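Local coordinates for uncharacterized protein (Bacillus thuringiensis serovar kurstaki, PDB 4XE7), which is a ParM-like bacterial actin homologue, in nucleotide-free form here, that probably polymerises into cytoskeletal filaments for plasmid segregation, at residues S147-G152 with I409-E414; M309-K314 with D319-T324; G372-L375 with G380-D383. One frame throughout, in Å; residues are numbered along the deposited sequence.

Contact 1: residues S147-G152 with I409-E414; sequences SVPFSG and IANLLE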
loop_
_atom_site.group_PDB
_atom_site.type_symbol
_atom_site.label_atom_id
_atom_site.label_comp_id
_atom_site.label_asym_id
_atom_site.label_seq_id
_atom_site.Cartn_x
_atom_site.Cartn_y
_atom_site.Cartn_z
ATOM N N SER A 147 17.780 -7.768 -14.638
ATOM C CA SER A 147 16.918 -7.273 -15.689
ATOM C C SER A 147 15.544 -7.050 -15.064
ATOM O O SER A 147 15.032 -7.928 -14.376
ATOM C CB SER A 147 16.842 -8.261 -16.847
ATOM O OG SER A 147 15.812 -7.892 -17.734
ATOM N N VAL A 148 14.971 -5.873 -15.275
ATOM C CA VAL A 148 13.686 -5.504 -14.682
ATOM C C VAL A 148 12.652 -5.145 -15.758
ATOM O O VAL A 148 12.602 -4.005 -16.224
ATOM C CB VAL A 148 13.837 -4.297 -13.729
ATOM C CG1 VAL A 148 12.485 -3.898 -13.134
ATOM C CG2 VAL A 148 14.834 -4.607 -12.645
ATOM N N PRO A 149 11.825 -6.120 -16.167
ATOM C CA PRO A 149 10.748 -5.752 -17.096
ATOM C C PRO A 149 9.731 -4.852 -16.394
ATOM O O PRO A 149 9.138 -5.254 -15.386
ATOM C CB PRO A 149 10.136 -7.095 -17.494
ATOM C CG PRO A 149 10.465 -8.023 -16.352
ATOM C CD PRO A 149 11.798 -7.547 -15.798
ATOM N N PHE A 150 9.539 -3.641 -16.910
ATOM C CA PHE A 150 8.753 -2.660 -16.180
ATOM C C PHE A 150 7.246 -2.830 -16.372
ATOM O O PHE A 150 6.727 -2.721 -17.469
ATOM C CB PHE A 150 9.153 -1.230 -16.573
ATOM C CG PHE A 150 8.514 -0.195 -15.707
ATOM C CD1 PHE A 150 8.952 -0.006 -14.405
ATOM C CD2 PHE A 150 7.429 0.536 -16.158
ATOM C CE1 PHE A 150 8.353 0.927 -13.580
ATOM C CE2 PHE A 150 6.816 1.470 -15.335
ATOM C CZ PHE A 150 7.276 1.660 -14.046
ATOM N N SER A 151 6.525 -3.051 -15.285
ATOM C CA SER A 151 5.077 -3.065 -15.397
ATOM C C SER A 151 4.527 -2.008 -14.459
ATOM O O SER A 151 4.570 -2.155 -13.239
ATOM C CB SER A 151 4.507 -4.453 -15.080
ATOM O OG SER A 151 3.086 -4.447 -15.067
ATOM N N GLY A 152 4.043 -0.917 -15.030
ATOM C CA GLY A 152 3.452 0.120 -14.221
ATOM C C GLY A 152 2.082 0.522 -14.721
ATOM O O GLY A 152 1.407 -0.213 -15.449
ATOM N N ILE A 409 1.050 -9.232 -11.452
ATOM C CA ILE A 409 0.373 -10.334 -12.147
ATOM C C ILE A 409 0.370 -10.132 -13.677
ATOM O O ILE A 409 0.630 -11.074 -14.437
ATOM C CB ILE A 409 -1.074 -10.499 -11.635
ATOM C CG1 ILE A 409 -1.059 -10.933 -10.164
ATOM C CG2 ILE A 409 -1.861 -11.512 -12.477
ATOM C CD1 ILE A 409 -2.316 -10.548 -9.406
ATOM N N ALA A 410 0.083 -8.909 -14.120
ATOM C CA ALA A 410 0.130 -8.575 -15.537
ATOM C C ALA A 410 1.534 -8.824 -16.066
ATOM O O ALA A 410 1.710 -9.371 -17.157
ATOM C CB ALA A 410 -0.282 -7.114 -15.774
ATOM N N ASN A 411 2.532 -8.440 -15.275
ATOM C CA ASN A 411 3.926 -8.642 -15.664
ATOM C C ASN A 411 4.294 -10.126 -15.812
ATOM O O ASN A 411 4.976 -10.503 -16.758
ATOM C CB ASN A 411 4.854 -7.968 -14.654
ATOM C CG ASN A 411 6.197 -7.584 -15.261
ATOM O OD1 ASN A 411 6.438 -7.788 -16.457
ATOM N ND2 ASN A 411 7.077 -7.022 -14.440
ATOM N N LEU A 412 3.844 -10.962 -14.879
ATOM C CA LEU A 412 4.096 -12.401 -14.962
ATOM C C LEU A 412 3.439 -12.982 -16.212
ATOM O O LEU A 412 4.072 -13.718 -16.979
ATOM C CB LEU A 412 3.590 -13.123 -13.705
ATOM C CG LEU A 412 3.708 -14.650 -13.748
ATOM C CD1 LEU A 412 5.153 -15.076 -13.973
ATOM C CD2 LEU A 412 3.162 -15.282 -12.472
ATOM N N LEU A 413 2.172 -12.635 -16.429
ATOM C CA LEU A 413 1.443 -13.119 -17.598
ATOM C C LEU A 413 2.128 -12.698 -18.905
ATOM O O LEU A 413 2.248 -13.490 -19.846
ATOM C CB LEU A 413 0.002 -12.621 -17.560
ATOM C CG LEU A 413 -0.877 -13.251 -16.478
ATOM C CD1 LEU A 413 -2.177 -12.457 -16.311
ATOM C CD2 LEU A 413 -1.170 -14.709 -16.817
ATOM N N GLU A 414 2.602 -11.462 -18.946
ATOM C CA GLU A 414 3.374 -10.979 -20.085
ATOM C C GLU A 414 4.653 -11.803 -20.334
ATOM O O GLU A 414 4.945 -12.174 -21.475
ATOM C CB GLU A 414 3.730 -9.505 -19.889
ATOM C CG GLU A 414 4.574 -8.919 -21.003
ATOM C CD GLU A 414 3.946 -9.105 -22.374
ATOM O OE1 GLU A 414 2.705 -8.989 -22.493
ATOM O OE2 GLU A 414 4.698 -9.377 -23.332
HETATM O O HOH W 1 6.550 -6.015 -18.559
#
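Ser151 and Asn411 bring the two backbones closest, with 5.7 Å between Ser151 CA and Asn411 CA where strand 145-154 passes helix 402-418. Pro149 and Ser151 both turn their CB atoms to the helix, while Phe150 between them turns its own away. Asn411 is the helix residue that reaches across. Its CG stands anti to the backbone N (chi1 -154°), which lays the amide against the strand: Asn411 CB packs on Ser151 CB at 3.6 Å, and Asn411 ND2 donates to Pro149 O at 2.9 Å. That bond is bent, with the carbonyl oxygen out of the amide plane by 22°. The same ND2 also bonds Gly13 O, so two backbone carbonyls hold the amide and fix which end is nitrogen. Asn411 OD1 takes a water at 2.8 Å, which has a weak second bond to Phe150 O; the Asn411 side chain crosses the ring of Pro149 at about a right angle. Ser151 OG bonds instead to Asn199 ND2 and Tyr407 O. The helix thus lies against an edge strand of the sheet that also holds strand 188-200, next to Leu12; the ring of Phe150 meets that of Phe15, their planes nearly parallel, and packs against helices 123-140 and 164-171.

Contact 2: residues M309-K314 with D319-T324; sequences MPEVEK and DTYKPT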
loop_
_atom_site.group_PDB
_atom_site.type_symbol
_atom_site.label_atom_id
_atom_site.label_comp_id
_atom_site.label_asym_id
_atom_site.label_seq_id
_atom_site.Cartn_x
_atom_site.Cartn_y
_atom_site.Cartn_z
ATOM N N MET A 309 -6.849 -5.951 14.420
ATOM C CA MET A 309 -6.365 -6.795 13.322
ATOM C C MET A 309 -6.218 -8.277 13.689
ATOM O O MET A 309 -6.605 -9.119 12.890
ATOM C CB MET A 309 -5.024 -6.278 12.770
ATOM C CG MET A 309 -5.147 -5.247 11.654
ATOM S SD MET A 309 -6.348 -5.692 10.360
ATOM C CE MET A 309 -7.450 -4.301 10.518
ATOM N N PRO A 310 -5.650 -8.604 14.872
ATOM C CA PRO A 310 -5.570 -10.037 15.189
ATOM C C PRO A 310 -6.931 -10.731 15.191
ATOM O O PRO A 310 -7.053 -11.837 14.672
ATOM C CB PRO A 310 -4.943 -10.050 16.594
ATOM C CG PRO A 310 -4.093 -8.812 16.616
ATOM C CD PRO A 310 -4.924 -7.791 15.869
ATOM N N GLU A 311 -7.952 -10.075 15.725
ATOM C CA GLU A 311 -9.278 -10.685 15.748
ATOM C C GLU A 311 -9.913 -10.799 14.346
ATOM O O GLU A 311 -10.436 -11.856 13.979
ATOM C CB GLU A 311 -10.189 -9.903 16.692
ATOM C CG GLU A 311 -9.866 -10.112 18.174
ATOM C CD GLU A 311 -9.911 -11.586 18.622
ATOM O OE1 GLU A 311 -10.983 -12.241 18.540
ATOM O OE2 GLU A 311 -8.865 -12.094 19.082
ATOM N N VAL A 312 -9.859 -9.730 13.560
ATOM C CA VAL A 312 -10.402 -9.759 12.202
ATOM C C VAL A 312 -9.743 -10.854 11.337
ATOM O O VAL A 312 -10.408 -11.493 10.521
ATOM C CB VAL A 312 -10.254 -8.358 11.508
ATOM C CG1 VAL A 312 -10.662 -8.408 10.035
ATOM C CG2 VAL A 312 -11.085 -7.319 12.239
ATOM N N GLU A 313 -8.450 -11.088 11.528
ATOM C CA GLU A 313 -7.767 -12.152 10.788
ATOM C C GLU A 313 -8.412 -13.494 11.074
ATOM O O GLU A 313 -8.641 -14.292 10.164
ATOM C CB GLU A 313 -6.280 -12.212 11.154
ATOM C CG GLU A 313 -5.430 -11.105 10.568
ATOM C CD GLU A 313 -3.958 -11.263 10.919
ATOM O OE1 GLU A 313 -3.574 -12.354 11.398
ATOM O OE2 GLU A 313 -3.184 -10.300 10.711
ATOM N N LYS A 314 -8.704 -13.732 12.351
ATOM C CA LYS A 314 -9.365 -14.957 12.778
ATOM C C LYS A 314 -10.764 -15.049 12.204
ATOM O O LYS A 314 -11.215 -16.129 11.844
ATOM C CB LYS A 314 -9.441 -15.035 14.300
ATOM C CG LYS A 314 -8.110 -14.984 15.023
ATOM C CD LYS A 314 -8.376 -15.113 16.507
ATOM C CE LYS A 314 -7.185 -14.801 17.347
ATOM N NZ LYS A 314 -7.601 -14.750 18.778
ATOM N N ASP A 319 -15.636 -18.154 9.402
ATOM C CA ASP A 319 -16.920 -17.465 9.503
ATOM C C ASP A 319 -17.662 -17.716 10.819
ATOM O O ASP A 319 -18.542 -16.940 11.192
ATOM C CB ASP A 319 -17.839 -17.871 8.341
ATOM C CG ASP A 319 -17.244 -17.569 6.977
ATOM O OD1 ASP A 319 -17.648 -18.232 5.997
ATOM O OD2 ASP A 319 -16.385 -16.670 6.878
ATOM N N THR A 320 -17.333 -18.799 11.517
ATOM C CA THR A 320 -18.047 -19.108 12.752
ATOM C C THR A 320 -17.334 -18.550 13.971
ATOM O O THR A 320 -17.869 -18.603 15.075
ATOM C CB THR A 320 -18.233 -20.625 12.954
ATOM O OG1 THR A 320 -16.955 -21.246 13.149
ATOM C CG2 THR A 320 -18.929 -21.239 11.742
ATOM N N TYR A 321 -16.129 -18.020 13.778
ATOM C CA TYR A 321 -15.355 -17.526 14.911
ATOM C C TYR A 321 -16.029 -16.303 15.548
ATOM O O TYR A 321 -16.466 -15.389 14.859
ATOM C CB TYR A 321 -13.919 -17.208 14.495
ATOM C CG TYR A 321 -13.132 -16.587 15.618
ATOM C CD1 TYR A 321 -12.788 -17.330 16.752
ATOM C CD2 TYR A 321 -12.765 -15.251 15.570
ATOM C CE1 TYR A 321 -12.083 -16.757 17.795
ATOM C CE2 TYR A 321 -12.053 -14.671 16.601
ATOM C CZ TYR A 321 -11.714 -15.419 17.711
ATOM O OH TYR A 321 -11.017 -14.820 18.736
ATOM N N LYS A 322 -16.157 -16.325 16.869
ATOM C CA LYS A 322 -16.744 -15.212 17.599
ATOM C C LYS A 322 -15.624 -14.427 18.261
ATOM O O LYS A 322 -14.924 -14.967 19.126
ATOM C CB LYS A 322 -17.740 -15.703 18.650
ATOM C CG LYS A 322 -18.921 -16.492 18.085
ATOM C CD LYS A 322 -19.763 -15.628 17.148
ATOM C CE LYS A 322 -21.136 -16.250 16.906
ATOM N NZ LYS A 322 -21.035 -17.557 16.188
ATOM N N PRO A 323 -15.464 -13.153 17.880
ATOM C CA PRO A 323 -14.300 -12.391 18.342
ATOM C C PRO A 323 -14.372 -11.928 19.796
ATOM O O PRO A 323 -15.446 -11.715 20.344
ATOM C CB PRO A 323 -14.287 -11.184 17.400
ATOM C CG PRO A 323 -15.713 -10.984 17.033
ATOM C CD PRO A 323 -16.292 -12.374 16.938
ATOM N N THR A 324 -13.207 -11.751 20.401
ATOM C CA THR A 324 -13.101 -11.125 21.711
ATOM C C THR A 324 -12.077 -10.010 21.622
ATOM O O THR A 324 -10.941 -10.250 21.228
ATOM C CB THR A 324 -12.682 -12.139 22.806
ATOM O OG1 THR A 324 -13.752 -13.057 23.034
ATOM C CG2 THR A 324 -12.332 -11.427 24.122
HETATM O O HOH W 2 -9.194 -16.971 19.955
#
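Glu311 and Tyr321 meet at about a right angle, the carboxylate coming to the edge of the phenol ring instead of over a face, with the two planes 46° apart. Glu311 OE1 accepts from Tyr321 OH at 2.6 Å through its syn lone pair, on the side of the other carboxylate oxygen. A second donor reaches the same oxygen from a different direction: Thr324 N lies 2.9 Å from Glu311 OE1 and well above the carboxylate plane, by 56°. The bend of the glutamate chain at chi2 (-57°) helps turn the carboxylate to the loop, with Glu311 OE1 only 3.3 Å from Pro323 CA. Glu311 OE2 is taken by Lys314, one helix turn on, whose NZ forms a salt bridge to it at 3.0 Å from the syn side but somewhat out of plane. Three donors therefore grip one buried carboxylate, two of them from the loop, and the lysine charge probably favours its ionised form. Lys314 runs extended beyond CG and obliquely along the tyrosine: its CB lies 3.5 Å from Tyr321 CE2 and its CD packs against CZ, which brings NZ within a long, weak bond of Tyr321 OH. A water accepts from Lys314 NZ at 3.0 Å and donates to the hydroxyl, so it bridges the ammonium and the phenol oxygen. The side chains hold the non-regular segment 319-324 back along the helix it follows, as a polar tie at the protein surface. Around them, Tyr321 and Pro323 pack on Met315 of helix 300-317 and Glu311 touches Phe325, while Pro323 and Thr324 meet Met341 and Thr337 of helix 337-362 just before strand 326-329 begins.

Contact 3: residues G372-L375 with G380-D383; sequences GGVL and GLRD
Leu381 brings one methyl, CD1, up to the peptide group joining Gly373 and Val374; this is the flat group of the contact, and no ring or carboxylate takes part. The methyl approaches obliquely, beside the border of the peptide, standing neither in the plane nor squarely over a face. Leu381 CD1 lies 3.8 Å from Gly373 O, and Leu381 CD1 to Val374 CA is 3.7 Å. The leucine chain reaches this far because CD1 is extended, anti to CA (chi2 167°), bridging backbones whose nearest CA atoms, of Val374 and Leu381, are 7.0 Å apart. Val374 CG1 adds a looser apolar touch with Leu381 CD1 at 4.4 Å. The Val374 side chain also touches Leu392 and Ile396. Helices 372-376 and 378-381 are thereby packed together across their short connection, after a glycine-rich turn that leaves strand 366-370 and resembles the adenosine motif of actin-fold proteins. Gly373 also has a backbone hydrogen bond with Leu237 of strand 232-237. Across the two segments there is no hydrogen bond or charge pair: a single leucine methyl makes the contact by van der Waals packing and hydrophobic burial, with little directional preference.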
loop_
_atom_site.group_PDB
_atom_site.type_symbol
_atom_site.label_atom_id
_atom_site.label_comp_id
_atom_site.label_asym_id
_atom_site.label_seq_id
_atom_site.Cartn_x
_atom_site.Cartn_y
_atom_site.Cartn_z
ATOM N N GLY A 372 -8.747 -0.290 4.196
ATOM C CA GLY A 372 -8.706 -0.605 5.615
ATOM C C GLY A 372 -10.070 -0.591 6.295
ATOM O O GLY A 372 -10.262 -1.247 7.317
ATOM N N GLY A 373 -11.008 0.165 5.737
ATOM C CA GLY A 373 -12.368 0.219 6.248
ATOM C C GLY A 373 -13.083 -1.128 6.183
ATOM O O GLY A 373 -13.946 -1.429 7.003
ATOM N N VAL A 374 -12.738 -1.946 5.196
ATOM C CA VAL A 374 -13.336 -3.273 5.094
ATOM C C VAL A 374 -12.902 -4.135 6.273
ATOM O O VAL A 374 -13.677 -4.940 6.794
ATOM C CB VAL A 374 -12.963 -3.961 3.774
ATOM C CG1 VAL A 374 -13.618 -5.308 3.665
ATOM C CG2 VAL A 374 -13.392 -3.099 2.592
ATOM N N LEU A 375 -11.662 -3.934 6.701
ATOM C CA LEU A 375 -11.103 -4.666 7.823
ATOM C C LEU A 375 -11.746 -4.230 9.134
ATOM O O LEU A 375 -12.096 -5.057 9.961
ATOM C CB LEU A 375 -9.595 -4.450 7.886
ATOM C CG LEU A 375 -8.798 -4.793 6.625
ATOM C CD1 LEU A 375 -7.359 -4.302 6.765
ATOM C CD2 LEU A 375 -8.834 -6.279 6.340
ATOM N N GLY A 380 -19.696 -6.594 10.067
ATOM C CA GLY A 380 -20.964 -6.273 9.434
ATOM C C GLY A 380 -20.941 -6.377 7.911
ATOM O O GLY A 380 -21.848 -6.964 7.304
ATOM N N LEU A 381 -19.895 -5.833 7.290
ATOM C CA LEU A 381 -19.820 -5.792 5.824
ATOM C C LEU A 381 -19.934 -7.178 5.205
ATOM O O LEU A 381 -20.515 -7.334 4.130
ATOM C CB LEU A 381 -18.514 -5.123 5.373
ATOM C CG LEU A 381 -18.416 -3.641 5.727
ATOM C CD1 LEU A 381 -16.985 -3.111 5.549
ATOM C CD2 LEU A 381 -19.384 -2.846 4.894
ATOM N N ARG A 382 -19.397 -8.195 5.869
ATOM C CA ARG A 382 -19.454 -9.541 5.273
ATOM C C ARG A 382 -20.886 -10.044 5.038
ATOM O O ARG A 382 -21.100 -10.902 4.197
ATOM C CB ARG A 382 -18.694 -10.551 6.134
ATOM C CG ARG A 382 -19.341 -10.790 7.451
ATOM C CD ARG A 382 -18.562 -11.790 8.242
ATOM N NE ARG A 382 -19.137 -11.956 9.567
ATOM C CZ ARG A 382 -18.635 -12.775 10.476
ATOM N NH1 ARG A 382 -17.554 -13.480 10.178
ATOM N NH2 ARG A 382 -19.209 -12.890 11.662
ATOM N N ASP A 383 -21.856 -9.500 5.773
ATOM C CA ASP A 383 -23.276 -9.758 5.505
ATOM C C ASP A 383 -23.695 -9.388 4.075
ATOM O O ASP A 383 -24.589 -10.015 3.502
ATOM C CB ASP A 383 -24.169 -8.976 6.478
ATOM C CG ASP A 383 -24.152 -9.540 7.889
ATOM O OD1 ASP A 383 -23.584 -10.633 8.106
ATOM O OD2 ASP A 383 -24.728 -8.883 8.780
#

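How the contacts relate
Contacts 2 and 3 are neighbours, with centres 12 Å apart, whereas contact 1 lies remote from both: its centre is 36 Å from that of contact 2 and 31 Å from that of contact 3. Along the chain contact 2 closes before contact 3 opens, and both fall inside the long loop closed by contact 1. Helix 300-317 joins the nearer pair, for Val312 CG2 lies 3.4 Å from Leu375 O and Met309 CE 3.4 Å from Leu375 CB. Contact 1 belongs to the sheet of strand 145-154, contact 3 to the side of the sheet holding strand 366-370. No nucleotide is bound, and by the actin fold it would probably sit between these halves.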